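Long-range contact in periplasmic protein-probably involved in high-affinity Fe2+ transport (PDB 5I0Y), which binds copper in the periplasm and probably takes part in high-affinity iron uptake by uropathogenic Escherichia coli: residues Y67-Y72 with P119-M124. The protein carries 1 engineered substitution. Numbering follows the deposited sequence.
Sequences YLTISY and PSKAGM
Tyr67, just ahead of strand 69-76, packs against Pro119, Ala122 and Met124 of the loop after strand 108-117, with Tyr67 CB 3.9 Å from Pro119 CB. No hydrogen bond joins the two segments; instead Pro119 CA makes a nearly straight, weak CA-H...O contact with Tyr67 O (3.3 Å, 170° at the hydrogen). Ala122 CB lies equally close to that oxygen, and its small methyl suits a place this near the backbone. Met124, with CG anti to its backbone N (chi1 172°), crosses the tyrosine side chain at about a right angle; its flexible thioether bends at chi3, bringing Met124 CE to 3.6 Å from Tyr67 CD2. Met124 SD stands 5.1 Å from the centroid of the Tyr67 ring, an oblique Met-aromatic contact. Further along, Thr69 OG1 is 3.9 Å from Lys121 CD, the lysine's aliphatic stem passing across the threonine. Gly123 accepts the positive phi (106°) ending the type I turn from Ser120. Tyrosine serves both sides: its ring meets Met124, while Tyr67 OH bonds to the backbone N of Tyr67 of the second subunit, and the two rings stack. Apolar contact and weak CH...O attraction thus join the loop to the strand entry beside the dimer interface.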
loop_
_atom_site.group_PDB
_atom_site.type_symbol
_atom_site.label_atom_id
_atom_site.label_comp_id
_atom_site.label_asym_id
_atom_site.label_seq_id
_atom_site.Cartn_x
_atom_site.Cartn_y
_atom_site.Cartn_z
ATOM N N TYR B 67 2.557 1.554 -2.663
ATOM C CA TYR B 67 2.515 1.841 -4.118
ATOM C C TYR B 67 3.883 2.047 -4.750
ATOM O O TYR B 67 3.975 2.619 -5.839
ATOM C CB TYR B 67 1.558 3.005 -4.448
ATOM C CG TYR B 67 0.143 2.642 -4.107
ATOM C CD1 TYR B 67 -0.658 1.945 -5.014
ATOM C CD2 TYR B 67 -0.389 2.983 -2.873
ATOM C CE1 TYR B 67 -1.971 1.607 -4.688
ATOM C CE2 TYR B 67 -1.689 2.641 -2.539
ATOM C CZ TYR B 67 -2.459 1.960 -3.438
ATOM O OH TYR B 67 -3.747 1.648 -3.055
ATOM N N LEU B 68 4.938 1.532 -4.120
ATOM C CA LEU B 68 6.259 1.614 -4.750
ATOM C C LEU B 68 6.407 0.541 -5.829
ATOM O O LEU B 68 5.717 -0.479 -5.815
ATOM C CB LEU B 68 7.368 1.450 -3.712
ATOM C CG LEU B 68 7.423 2.559 -2.662
ATOM C CD1 LEU B 68 8.499 2.265 -1.629
ATOM C CD2 LEU B 68 7.645 3.937 -3.270
ATOM N N THR B 69 7.330 0.763 -6.770
ATOM C CA THR B 69 7.709 -0.228 -7.761
ATOM C C THR B 69 9.191 -0.485 -7.534
ATOM O O THR B 69 10.014 0.435 -7.574
ATOM C CB THR B 69 7.460 0.310 -9.165
ATOM O OG1 THR B 69 6.067 0.636 -9.261
ATOM C CG2 THR B 69 7.821 -0.739 -10.225
ATOM N N ILE B 70 9.525 -1.741 -7.297
ATOM C CA ILE B 70 10.875 -2.089 -6.877
ATOM C C ILE B 70 11.347 -3.321 -7.599
ATOM O O ILE B 70 10.668 -4.370 -7.577
ATOM C CB ILE B 70 10.980 -2.322 -5.354
ATOM C CG1 ILE B 70 10.379 -1.141 -4.604
ATOM C CG2 ILE B 70 12.440 -2.541 -4.946
ATOM C CD1 ILE B 70 10.316 -1.351 -3.106
ATOM N N SER B 71 12.512 -3.193 -8.232
ATOM C CA SER B 71 13.217 -4.342 -8.788
ATOM C C SER B 71 14.568 -4.463 -8.085
ATOM O O SER B 71 14.979 -3.561 -7.362
ATOM C CB SER B 71 13.380 -4.260 -10.303
ATOM O OG SER B 71 14.197 -3.177 -10.669
ATOM N N TYR B 72 15.224 -5.599 -8.261
ATOM C CA TYR B 72 16.508 -5.820 -7.613
ATOM C C TYR B 72 17.544 -6.368 -8.587
ATOM O O TYR B 72 17.205 -7.001 -9.579
ATOM C CB TYR B 72 16.355 -6.772 -6.396
ATOM C CG TYR B 72 16.038 -8.200 -6.788
ATOM C CD1 TYR B 72 17.059 -9.090 -7.140
ATOM C CD2 TYR B 72 14.719 -8.650 -6.861
ATOM C CE1 TYR B 72 16.787 -10.392 -7.515
ATOM C CE2 TYR B 72 14.436 -9.960 -7.240
ATOM C CZ TYR B 72 15.481 -10.811 -7.583
ATOM O OH TYR B 72 15.259 -12.113 -7.976
ATOM N N PRO B 119 5.468 6.349 -5.750
ATOM C CA PRO B 119 4.083 5.874 -5.790
ATOM C C PRO B 119 3.266 6.353 -6.988
ATOM O O PRO B 119 2.287 5.700 -7.346
ATOM C CB PRO B 119 3.512 6.390 -4.469
ATOM C CG PRO B 119 4.696 6.403 -3.561
ATOM C CD PRO B 119 5.795 6.927 -4.433
ATOM N N SER B 120 3.670 7.457 -7.617
ATOM C CA SER B 120 2.993 7.901 -8.830
ATOM C C SER B 120 2.966 6.811 -9.899
ATOM O O SER B 120 1.997 6.689 -10.650
ATOM C CB SER B 120 3.665 9.168 -9.369
ATOM O OG SER B 120 5.054 8.968 -9.497
ATOM N N LYS B 121 4.011 6.000 -9.995
ATOM C CA LYS B 121 4.069 5.041 -11.088
ATOM C C LYS B 121 2.974 3.966 -10.997
ATOM O O LYS B 121 2.379 3.564 -12.011
ATOM C CB LYS B 121 5.469 4.430 -11.206
ATOM C CG LYS B 121 5.586 3.396 -12.324
ATOM C CD LYS B 121 6.972 2.784 -12.369
ATOM C CE LYS B 121 7.026 1.695 -13.416
ATOM N NZ LYS B 121 7.089 2.291 -14.771
ATOM N N ALA B 122 2.698 3.512 -9.783
ATOM C CA ALA B 122 1.743 2.429 -9.558
ATOM C C ALA B 122 0.339 2.945 -9.287
ATOM O O ALA B 122 -0.550 2.158 -8.962
ATOM C CB ALA B 122 2.219 1.518 -8.416
ATOM N N GLY B 123 0.128 4.254 -9.406
ATOM C CA GLY B 123 -1.235 4.786 -9.396
ATOM C C GLY B 123 -1.708 5.518 -8.152
ATOM O O GLY B 123 -2.914 5.767 -8.002
ATOM N N MET B 124 -0.794 5.869 -7.253
ATOM C CA MET B 124 -1.161 6.718 -6.130
ATOM C C MET B 124 -1.011 8.170 -6.565
ATOM O O MET B 124 -0.008 8.529 -7.193
ATOM C CB MET B 124 -0.326 6.424 -4.880
ATOM C CG MET B 124 -0.561 7.418 -3.753
ATOM S SD MET B 124 0.247 6.965 -2.217
ATOM C CE MET B 124 -1.124 6.195 -1.351
#